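Local coordinates for putative uncharacterized protein (Emericella nidulans, PDB 3PGB) that probably oxidises primary amines as a homodimeric copper amine oxidase, using a copper ion and a topaquinone cofactor made from one of its own tyrosines, at residues Y424-N429 / L445-F450; A412-K417 / H441-C446; A200-D205 / A293-G298. All coordinates share one frame; numbering follows the deposited sequence.

Contact 1: Y424-N429 / L445-F450; sequences YASYLN and LCLFEF. With NAG (2-acetamido-2-deoxy-beta-D-glucopyranose), chain H.
The antiparallel beta hairpin of strands 426-434 and 437-451 opens where Ser426 faces Leu447. This pair is closed by two bonds, Ser426 N to Leu447 O and Leu447 N to Ser426 O at 2.8 Å. Two residues on, Leu428 and Leu445 are hydrogen-bonded in turn: Leu445 N gives to Leu428 O at 3.2 Å, and the return bond is weak. Between them the non-hydrogen-bonded pair Tyr427 and Cys446 brings the two CA atoms to 4.4 Å.

An antiparallel ladder sends alternate residues to opposite faces. On one face Leu428 CD1 meets Leu447 CD1 at 4.0 Å, with Leu445 beside Leu428 and Ser426 OG turned to Tyr338. On the other, Tyr427 CE2 lies 3.6 Å from Cys446 CB, next to the disulfide of Cys446 with Cys421.

Beyond the ladder, Tyr424 carries its CG between the backbone N and the carbonyl carbon (chi1 59°), which swings the ring along the partner strand. Its OH gives a 2.6 Å hydrogen bond to Glu449 O, an oxygen lying in the ring plane at the edge, while Ala425 CB packs on Phe448 CB at 3.7 Å. Pro328 of the second subunit packs against Tyr424 and Glu449. Asn429 ND2 bears the N-linked glycan through its 1.4 Å bond to NAG C1, while Asn429 OD1 accepts a hydrogen bond from Asp443 N.

Contact 2: A412-K417 / H441-C446; sequences AFELLK and HVDSLC
Lys417 NZ and Asp443 OD1 form a salt bridge of 2.7 Å, the amine meeting the anti side of the oxygen from 26° out of the carboxylate plane. A bend at the last torsion of the lysine turns its amine to this oxygen. Glu414 completes the network through a long bridge, 3.7 Å from Lys417 NZ to Glu414 OE2. The two carboxylates lie side by side and point the same way, with OE2 of Glu414 4.0 Å from OD1 of Asp443; the shared ammonium probably offsets their repulsion.

Next to the charged groups, Leu415 N gives a nearly straight hydrogen bond to Asp443 O (3.0 Å, 172°). The Leu415 side chain reaches further along 441-446, its CD1 packing on Cys446 CB at 3.9 Å. At the other end the edge of the Phe413 ring is turned to the face of His441 in an offset edge-to-face pair, planes at 81°, and Phe413 CA stands over a face of the imidazole in a CH-pi contact.

The loop 412-417, which follows strand 400-402, is thus laid against an irregular part of strand 437-451: Ser444 and Leu445 both face Leu428, a classic beta bulge. Asp443, just before it, has positive phi and psi, as in a left-handed conformation, and its side chain is directed at the loop. Ser444 OG bonds to His441 O at 2.7 Å and also to Thr430, linking the bulge to the residues just before it and to the partner strand.

In the second shell, Pro410 O takes the hydrogen bond of His441 NE2. Glu414 OE1 is held by Gly775 N, while Tyr427 makes a cation-pi contact with Lys417.

Contact 3: A200-D205 / A293-G298; sequences ADITLD and AYWSPG
Asp205 OD2 is gripped by two groups, the hydroxyl of Tyr294, which donates to it at 2.8 Å, and the ammonium of Lys301, which forms a salt bridge. The tyrosine comes to the anti side of the oxygen, 17° out of the carboxylate plane, and the carboxylate stands almost at right angles to the ring (86°). Tyr294 reaches the helix because its CG lies anti to the backbone N, a torsion that extends the ring toward helix 200-207.

Ile202 packs against one face of the ring. Its CG2 methyl sits over the centre of the Tyr294 ring, 3.7 Å from the centroid and close to the ring normal, a CH-pi contact, while Ile202 CG1 turns to Trp295 and approaches NE1 at 3.7 Å. The indole in turn lies beside its neighbour in sequence, with Tyr294 CD1 over the centre of one face. Trp295 NE1 makes a weak hydrogen bond to Asp201 OD2, 3.2 Å long and bent to 126°. The stronger partner of that carboxylate is Arg291, in a salt bridge from helix 287-294.

The contact therefore joins helix 200-207 to the end of helix 287-294 and the loop after it, in a peripheral part of the subunit away from the copper site. Asp201 and Asp205, one helical turn apart, present two acids on the same side of their helix, with Ile202, beside them on the helix, packed on Tyr294 and touching Trp295. Each acid meets a basic residue as well as an aromatic donor, so both carboxylates are probably kept ionised.

From the N terminus, contact 3 comes first: it closes a long loop from helix 200-207 to helix 287-294, spanning the five-stranded antiparallel sheet 219-284, and is complete before the others begin. Contact 2 opens at 412-417 and contact 1 at 424-429. Both end on strand 437-451 and share Leu445 and Cys446, but contact 1 runs on to Phe450, so the two interlock rather than one strictly enclosing the other. They touch directly, with Leu428 O 3.1 Å from Ser444 N, a probable hydrogen bond, and tie a loop and a hairpin together beside the second subunit. Contact 3 stands apart, its centre about 48 Å from that of contact 2.

Contact 1: Y424-N429 / L445-F450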
loop_
_atom_site.group_PDB
_atom_site.type_symbol
_atom_site.label_atom_id
_atom_site.label_comp_id
_atom_site.label_asym_id
_atom_site.label_seq_id
_atom_site.Cartn_x
_atom_site.Cartn_y
_atom_site.Cartn_z
ATOM N N TYR A 424 -8.851 -20.904 9.797
ATOM C CA TYR A 424 -10.312 -20.923 9.969
ATOM C C TYR A 424 -11.090 -20.503 8.713
ATOM O O TYR A 424 -12.325 -20.488 8.726
ATOM C CB TYR A 424 -10.722 -20.019 11.136
ATOM C CG TYR A 424 -10.305 -18.579 10.952
ATOM C CD1 TYR A 424 -11.121 -17.676 10.284
ATOM C CD2 TYR A 424 -9.078 -18.124 11.433
ATOM C CE1 TYR A 424 -10.732 -16.358 10.109
ATOM C CE2 TYR A 424 -8.678 -16.806 11.259
ATOM C CZ TYR A 424 -9.507 -15.933 10.598
ATOM O OH TYR A 424 -9.125 -14.630 10.423
ATOM N N ALA A 425 -10.380 -20.145 7.644
ATOM C CA ALA A 425 -11.013 -19.774 6.383
ATOM C C ALA A 425 -11.883 -20.911 5.848
ATOM O O ALA A 425 -11.557 -22.083 6.028
ATOM C CB ALA A 425 -9.954 -19.408 5.353
ATOM N N SER A 426 -13.000 -20.568 5.210
ATOM C CA SER A 426 -13.756 -21.560 4.455
ATOM C C SER A 426 -13.138 -21.634 3.062
ATOM O O SER A 426 -12.635 -20.643 2.544
ATOM C CB SER A 426 -15.256 -21.242 4.415
ATOM O OG SER A 426 -15.540 -20.104 3.633
ATOM N N TYR A 427 -13.149 -22.830 2.486
ATOM C CA TYR A 427 -12.436 -23.110 1.251
ATOM C C TYR A 427 -13.396 -23.693 0.235
ATOM O O TYR A 427 -14.025 -24.717 0.500
ATOM C CB TYR A 427 -11.311 -24.115 1.503
ATOM C CG TYR A 427 -10.147 -23.563 2.294
ATOM C CD1 TYR A 427 -10.142 -23.603 3.681
ATOM C CD2 TYR A 427 -9.044 -23.004 1.650
ATOM C CE1 TYR A 427 -9.070 -23.093 4.413
ATOM C CE2 TYR A 427 -7.965 -22.492 2.372
ATOM C CZ TYR A 427 -7.982 -22.537 3.755
ATOM O OH TYR A 427 -6.913 -22.030 4.485
ATOM N N LEU A 428 -13.511 -23.042 -0.921
ATOM C CA LEU A 428 -14.321 -23.559 -2.020
ATOM C C LEU A 428 -13.441 -24.291 -3.028
ATOM O O LEU A 428 -12.217 -24.149 -3.023
ATOM C CB LEU A 428 -15.071 -22.426 -2.718
ATOM C CG LEU A 428 -16.078 -21.665 -1.864
ATOM C CD1 LEU A 428 -16.571 -20.422 -2.601
ATOM C CD2 LEU A 428 -17.247 -22.573 -1.478
ATOM N N ASN A 429 -14.084 -25.082 -3.880
ATOM C CA ASN A 429 -13.412 -25.737 -4.997
ATOM C C ASN A 429 -13.457 -24.869 -6.250
ATOM O O ASN A 429 -14.260 -23.936 -6.358
ATOM C CB ASN A 429 -14.091 -27.070 -5.321
ATOM C CG ASN A 429 -13.782 -28.157 -4.315
ATOM O OD1 ASN A 429 -12.944 -27.990 -3.428
ATOM N ND2 ASN A 429 -14.472 -29.296 -4.459
ATOM N N LEU A 445 -10.047 -21.888 -3.677
ATOM C CA LEU A 445 -10.488 -20.560 -3.241
ATOM C C LEU A 445 -10.542 -20.561 -1.720
ATOM O O LEU A 445 -10.815 -21.595 -1.109
ATOM C CB LEU A 445 -11.876 -20.214 -3.778
ATOM C CG LEU A 445 -12.040 -19.970 -5.276
ATOM C CD1 LEU A 445 -13.512 -19.752 -5.618
ATOM C CD2 LEU A 445 -11.196 -18.784 -5.744
ATOM N N CYS A 446 -10.286 -19.412 -1.107
ATOM C CA CYS A 446 -10.530 -19.272 0.320
ATOM C C CYS A 446 -11.291 -17.987 0.628
ATOM O O CYS A 446 -11.228 -17.003 -0.120
ATOM C CB CYS A 446 -9.227 -19.375 1.121
ATOM S SG CYS A 446 -8.136 -17.960 1.053
ATOM N N LEU A 447 -12.041 -18.036 1.722
ATOM C CA LEU A 447 -12.866 -16.930 2.169
ATOM C C LEU A 447 -12.582 -16.763 3.644
ATOM O O LEU A 447 -12.568 -17.750 4.377
ATOM C CB LEU A 447 -14.350 -17.252 1.969
ATOM C CG LEU A 447 -14.882 -17.381 0.539
ATOM C CD1 LEU A 447 -16.309 -17.899 0.545
ATOM C CD2 LEU A 447 -14.799 -16.037 -0.183
ATOM N N PHE A 448 -12.360 -15.534 4.093
ATOM C CA PHE A 448 -12.133 -15.309 5.508
ATOM C C PHE A 448 -12.259 -13.859 5.934
ATOM O O PHE A 448 -11.942 -12.937 5.180
ATOM C CB PHE A 448 -10.748 -15.827 5.919
ATOM C CG PHE A 448 -9.612 -15.177 5.186
ATOM C CD1 PHE A 448 -9.206 -15.649 3.948
ATOM C CD2 PHE A 448 -8.944 -14.090 5.737
ATOM C CE1 PHE A 448 -8.154 -15.053 3.270
ATOM C CE2 PHE A 448 -7.893 -13.490 5.062
ATOM C CZ PHE A 448 -7.498 -13.973 3.829
ATOM N N GLU A 449 -12.717 -13.682 7.168
ATOM C CA GLU A 449 -12.585 -12.410 7.860
ATOM C C GLU A 449 -11.169 -12.274 8.424
ATOM O O GLU A 449 -10.499 -13.268 8.710
ATOM C CB GLU A 449 -13.596 -12.302 8.995
ATOM C CG GLU A 449 -14.994 -11.966 8.554
ATOM C CD GLU A 449 -15.825 -11.458 9.710
ATOM O OE1 GLU A 449 -15.789 -12.104 10.776
ATOM O OE2 GLU A 449 -16.494 -10.412 9.567
ATOM N N PHE A 450 -10.722 -11.038 8.586
ATOM C CA PHE A 450 -9.402 -10.779 9.143
ATOM C C PHE A 450 -9.434 -9.467 9.898
ATOM O O PHE A 450 -9.844 -8.448 9.354
ATOM C CB PHE A 450 -8.352 -10.737 8.026
ATOM C CG PHE A 450 -6.938 -10.815 8.520
ATOM C CD1 PHE A 450 -6.301 -12.043 8.648
ATOM C CD2 PHE A 450 -6.243 -9.662 8.858
ATOM C CE1 PHE A 450 -4.995 -12.119 9.108
ATOM C CE2 PHE A 450 -4.932 -9.730 9.320
ATOM C CZ PHE A 450 -4.308 -10.956 9.442
HETATM C C1 NAG H . -14.353 -30.492 -3.655
HETATM C C2 NAG H . -15.547 -30.715 -2.734
HETATM C C3 NAG H . -15.480 -32.073 -2.025
HETATM C C4 NAG H . -15.164 -33.208 -2.997
HETATM C C5 NAG H . -13.964 -32.826 -3.850
HETATM C C6 NAG H . -13.638 -33.893 -4.890
HETATM C C7 NAG H . -16.794 -29.156 -1.330
HETATM C C8 NAG H . -16.735 -28.026 -0.339
HETATM N N2 NAG H . -15.628 -29.628 -1.773
HETATM O O3 NAG H . -16.725 -32.342 -1.424
HETATM O O4 NAG H . -14.911 -34.409 -2.295
HETATM O O5 NAG H . -14.261 -31.613 -4.513
HETATM O O6 NAG H . -14.683 -33.955 -5.835
HETATM O O7 NAG H . -17.878 -29.607 -1.700
#

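Contact 2: A412-K417 / H441-C446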
loop_
_atom_site.group_PDB
_atom_site.type_symbol
_atom_site.label_atom_id
_atom_site.label_comp_id
_atom_site.label_asym_id
_atom_site.label_seq_id
_atom_site.Cartn_x
_atom_site.Cartn_y
_atom_site.Cartn_z
ATOM N N ALA A 412 -4.680 -22.996 -10.697
ATOM C CA ALA A 412 -5.212 -22.501 -9.430
ATOM C C ALA A 412 -5.243 -23.656 -8.417
ATOM O O ALA A 412 -6.311 -24.097 -7.997
ATOM C CB ALA A 412 -6.601 -21.911 -9.629
ATOM N N PHE A 413 -4.059 -24.130 -8.031
ATOM C CA PHE A 413 -3.917 -25.333 -7.215
ATOM C C PHE A 413 -4.483 -25.173 -5.803
ATOM O O PHE A 413 -4.786 -24.071 -5.362
ATOM C CB PHE A 413 -2.444 -25.729 -7.103
ATOM C CG PHE A 413 -1.801 -26.080 -8.415
ATOM C CD1 PHE A 413 -2.349 -27.059 -9.235
ATOM C CD2 PHE A 413 -0.631 -25.447 -8.820
ATOM C CE1 PHE A 413 -1.745 -27.393 -10.444
ATOM C CE2 PHE A 413 -0.020 -25.777 -10.026
ATOM C CZ PHE A 413 -0.573 -26.747 -10.837
ATOM N N GLU A 414 -4.618 -26.294 -5.099
ATOM C CA GLU A 414 -5.090 -26.284 -3.715
ATOM C C GLU A 414 -4.141 -25.443 -2.855
ATOM O O GLU A 414 -2.927 -25.503 -3.024
ATOM C CB GLU A 414 -5.189 -27.720 -3.179
ATOM C CG GLU A 414 -5.593 -27.852 -1.703
ATOM C CD GLU A 414 -5.884 -29.293 -1.291
ATOM O OE1 GLU A 414 -5.484 -30.228 -2.024
ATOM O OE2 GLU A 414 -6.501 -29.492 -0.224
ATOM N N LEU A 415 -4.712 -24.656 -1.949
ATOM C CA LEU A 415 -3.941 -23.784 -1.064
ATOM C C LEU A 415 -3.440 -24.554 0.155
ATOM O O LEU A 415 -4.074 -25.518 0.589
ATOM C CB LEU A 415 -4.814 -22.612 -0.608
ATOM C CG LEU A 415 -5.405 -21.760 -1.733
ATOM C CD1 LEU A 415 -6.278 -20.652 -1.170
ATOM C CD2 LEU A 415 -4.297 -21.173 -2.598
ATOM N N LEU A 416 -2.301 -24.142 0.702
ATOM C CA LEU A 416 -1.841 -24.697 1.971
ATOM C C LEU A 416 -2.584 -23.978 3.083
ATOM O O LEU A 416 -2.418 -22.772 3.276
ATOM C CB LEU A 416 -0.331 -24.537 2.147
ATOM C CG LEU A 416 0.565 -25.302 1.166
ATOM C CD1 LEU A 416 2.008 -25.251 1.639
ATOM C CD2 LEU A 416 0.127 -26.758 1.000
ATOM N N LYS A 417 -3.412 -24.723 3.807
ATOM C CA LYS A 417 -4.249 -24.148 4.855
ATOM C C LYS A 417 -3.390 -23.659 6.005
ATOM O O LYS A 417 -2.431 -24.315 6.382
ATOM C CB LYS A 417 -5.270 -25.169 5.347
ATOM C CG LYS A 417 -6.305 -25.511 4.302
ATOM C CD LYS A 417 -7.054 -26.789 4.611
ATOM C CE LYS A 417 -8.150 -27.017 3.588
ATOM N NZ LYS A 417 -8.061 -28.364 2.979
ATOM N N HIS A 441 -9.646 -28.668 -8.519
ATOM C CA HIS A 441 -8.668 -28.223 -7.536
ATOM C C HIS A 441 -9.393 -28.045 -6.214
ATOM O O HIS A 441 -10.140 -27.078 -6.030
ATOM C CB HIS A 441 -8.033 -26.893 -7.952
ATOM C CG HIS A 441 -7.158 -26.991 -9.162
ATOM N ND1 HIS A 441 -6.197 -27.970 -9.308
ATOM C CD2 HIS A 441 -7.091 -26.225 -10.276
ATOM C CE1 HIS A 441 -5.578 -27.806 -10.464
ATOM N NE2 HIS A 441 -6.098 -26.751 -11.069
ATOM N N VAL A 442 -9.176 -28.983 -5.297
ATOM C CA VAL A 442 -9.873 -28.973 -4.021
ATOM C C VAL A 442 -9.357 -27.823 -3.178
ATOM O O VAL A 442 -8.155 -27.629 -3.084
ATOM C CB VAL A 442 -9.670 -30.296 -3.255
ATOM C CG1 VAL A 442 -10.278 -30.207 -1.851
ATOM C CG2 VAL A 442 -10.276 -31.449 -4.032
ATOM N N ASP A 443 -10.267 -27.059 -2.580
ATOM C CA ASP A 443 -9.894 -25.989 -1.665
ATOM C C ASP A 443 -8.835 -25.086 -2.289
ATOM O O ASP A 443 -7.726 -24.930 -1.763
ATOM C CB ASP A 443 -9.403 -26.574 -0.340
ATOM C CG ASP A 443 -10.454 -27.428 0.352
ATOM O OD1 ASP A 443 -10.066 -28.288 1.171
ATOM O OD2 ASP A 443 -11.661 -27.243 0.091
ATOM N N SER A 444 -9.198 -24.507 -3.430
ATOM C CA SER A 444 -8.332 -23.584 -4.157
ATOM C C SER A 444 -8.781 -22.123 -4.010
ATOM O O SER A 444 -7.982 -21.223 -4.217
ATOM C CB SER A 444 -8.261 -23.977 -5.629
ATOM O OG SER A 444 -9.510 -24.450 -6.092
ATOM N N LEU A 445 -10.047 -21.888 -3.677
ATOM C CA LEU A 445 -10.488 -20.560 -3.241
ATOM C C LEU A 445 -10.542 -20.561 -1.720
ATOM O O LEU A 445 -10.815 -21.595 -1.109
ATOM C CB LEU A 445 -11.876 -20.214 -3.778
ATOM C CG LEU A 445 -12.040 -19.970 -5.276
ATOM C CD1 LEU A 445 -13.512 -19.752 -5.618
ATOM C CD2 LEU A 445 -11.196 -18.784 -5.744
ATOM N N CYS A 446 -10.286 -19.412 -1.107
ATOM C CA CYS A 446 -10.530 -19.272 0.320
ATOM C C CYS A 446 -11.291 -17.987 0.628
ATOM O O CYS A 446 -11.228 -17.003 -0.120
ATOM C CB CYS A 446 -9.227 -19.375 1.121
ATOM S SG CYS A 446 -8.136 -17.960 1.053
#

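Contact 3: A200-D205 / A293-G298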
loop_
_atom_site.group_PDB
_atom_site.type_symbol
_atom_site.label_atom_id
_atom_site.label_comp_id
_atom_site.label_asym_id
_atom_site.label_seq_id
_atom_site.Cartn_x
_atom_site.Cartn_y
_atom_site.Cartn_z
ATOM N N ALA A 200 27.018 -31.365 -29.713
ATOM C CA ALA A 200 27.032 -32.127 -28.462
ATOM C C ALA A 200 28.406 -32.088 -27.803
ATOM O O ALA A 200 28.518 -31.975 -26.579
ATOM C CB ALA A 200 26.626 -33.557 -28.708
ATOM N N ASP A 201 29.452 -32.192 -28.618
ATOM C CA ASP A 201 30.819 -32.085 -28.117
ATOM C C ASP A 201 31.061 -30.715 -27.475
ATOM O O ASP A 201 31.793 -30.610 -26.489
ATOM C CB ASP A 201 31.828 -32.337 -29.244
ATOM C CG ASP A 201 31.768 -31.279 -30.330
ATOM O OD1 ASP A 201 30.646 -30.937 -30.772
ATOM O OD2 ASP A 201 32.842 -30.787 -30.745
ATOM N N ILE A 202 30.442 -29.679 -28.037
ATOM C CA ILE A 202 30.584 -28.317 -27.528
ATOM C C ILE A 202 29.816 -28.114 -26.226
ATOM O O ILE A 202 30.338 -27.499 -25.303
ATOM C CB ILE A 202 30.139 -27.263 -28.561
ATOM C CG1 ILE A 202 31.115 -27.250 -29.744
ATOM C CG2 ILE A 202 30.069 -25.881 -27.919
ATOM C CD1 ILE A 202 30.713 -26.310 -30.861
ATOM N N THR A 203 28.595 -28.642 -26.145
ATOM C CA THR A 203 27.796 -28.522 -24.915
ATOM C C THR A 203 28.378 -29.354 -23.777
ATOM O O THR A 203 28.129 -29.065 -22.610
ATOM C CB THR A 203 26.298 -28.883 -25.123
ATOM O OG1 THR A 203 26.143 -30.288 -25.382
ATOM C CG2 THR A 203 25.705 -28.069 -26.268
ATOM N N LEU A 204 29.151 -30.384 -24.121
ATOM C CA LEU A 204 29.874 -31.189 -23.130
ATOM C C LEU A 204 31.070 -30.420 -22.583
ATOM O O LEU A 204 31.357 -30.473 -21.389
ATOM C CB LEU A 204 30.356 -32.514 -23.745
ATOM C CG LEU A 204 29.467 -33.743 -23.540
ATOM C CD1 LEU A 204 29.898 -34.874 -24.467
ATOM C CD2 LEU A 204 29.510 -34.189 -22.079
ATOM N N ASP A 205 31.770 -29.717 -23.468
ATOM C CA ASP A 205 32.956 -28.951 -23.083
ATOM C C ASP A 205 32.590 -27.690 -22.289
ATOM O O ASP A 205 33.360 -27.227 -21.446
ATOM C CB ASP A 205 33.749 -28.559 -24.328
ATOM C CG ASP A 205 35.141 -28.065 -23.998
ATOM O OD1 ASP A 205 35.890 -28.823 -23.350
ATOM O OD2 ASP A 205 35.487 -26.928 -24.389
ATOM N N ALA A 293 34.933 -21.321 -34.654
ATOM C CA ALA A 293 35.240 -20.276 -33.686
ATOM C C ALA A 293 35.443 -20.851 -32.287
ATOM O O ALA A 293 36.408 -20.497 -31.612
ATOM C CB ALA A 293 34.144 -19.225 -33.671
ATOM N N TYR A 294 34.541 -21.739 -31.865
ATOM C CA TYR A 294 34.601 -22.331 -30.526
ATOM C C TYR A 294 35.961 -22.961 -30.243
ATOM O O TYR A 294 36.644 -22.583 -29.285
ATOM C CB TYR A 294 33.503 -23.386 -30.338
ATOM C CG TYR A 294 33.439 -23.921 -28.925
ATOM C CD1 TYR A 294 34.048 -25.121 -28.588
ATOM C CD2 TYR A 294 32.795 -23.203 -27.919
ATOM C CE1 TYR A 294 34.003 -25.606 -27.285
ATOM C CE2 TYR A 294 32.747 -23.671 -26.617
ATOM C CZ TYR A 294 33.351 -24.873 -26.306
ATOM O OH TYR A 294 33.310 -25.341 -25.018
ATOM N N TRP A 295 36.350 -23.907 -31.093
ATOM C CA TRP A 295 37.591 -24.667 -30.904
ATOM C C TRP A 295 38.875 -23.931 -31.337
ATOM O O TRP A 295 39.965 -24.497 -31.244
ATOM C CB TRP A 295 37.509 -26.020 -31.626
ATOM C CG TRP A 295 36.421 -26.922 -31.124
ATOM C CD1 TRP A 295 35.272 -27.261 -31.778
ATOM C CD2 TRP A 295 36.383 -27.605 -29.866
ATOM N NE1 TRP A 295 34.524 -28.112 -31.004
ATOM C CE2 TRP A 295 35.181 -28.339 -29.825
ATOM C CE3 TRP A 295 37.248 -27.665 -28.766
ATOM C CZ2 TRP A 295 34.821 -29.129 -28.731
ATOM C CZ3 TRP A 295 36.887 -28.452 -27.674
ATOM C CH2 TRP A 295 35.684 -29.172 -27.668
ATOM N N SER A 296 38.759 -22.687 -31.803
ATOM C CA SER A 296 39.942 -21.861 -32.061
ATOM C C SER A 296 40.645 -21.487 -30.755
ATOM O O SER A 296 39.992 -21.358 -29.715
ATOM C CB SER A 296 39.569 -20.571 -32.790
ATOM O OG SER A 296 39.095 -20.847 -34.091
ATOM N N PRO A 297 41.978 -21.306 -30.803
ATOM C CA PRO A 297 42.663 -20.803 -29.614
ATOM C C PRO A 297 42.215 -19.388 -29.277
ATOM O O PRO A 297 41.968 -18.596 -30.185
ATOM C CB PRO A 297 44.148 -20.831 -30.009
ATOM C CG PRO A 297 44.170 -20.985 -31.495
ATOM C CD PRO A 297 42.919 -21.690 -31.870
ATOM N N GLY A 298 42.089 -19.092 -27.983
ATOM C CA GLY A 298 41.686 -17.761 -27.518
ATOM C C GLY A 298 40.187 -17.562 -27.328
ATOM O O GLY A 298 39.751 -16.508 -26.848
#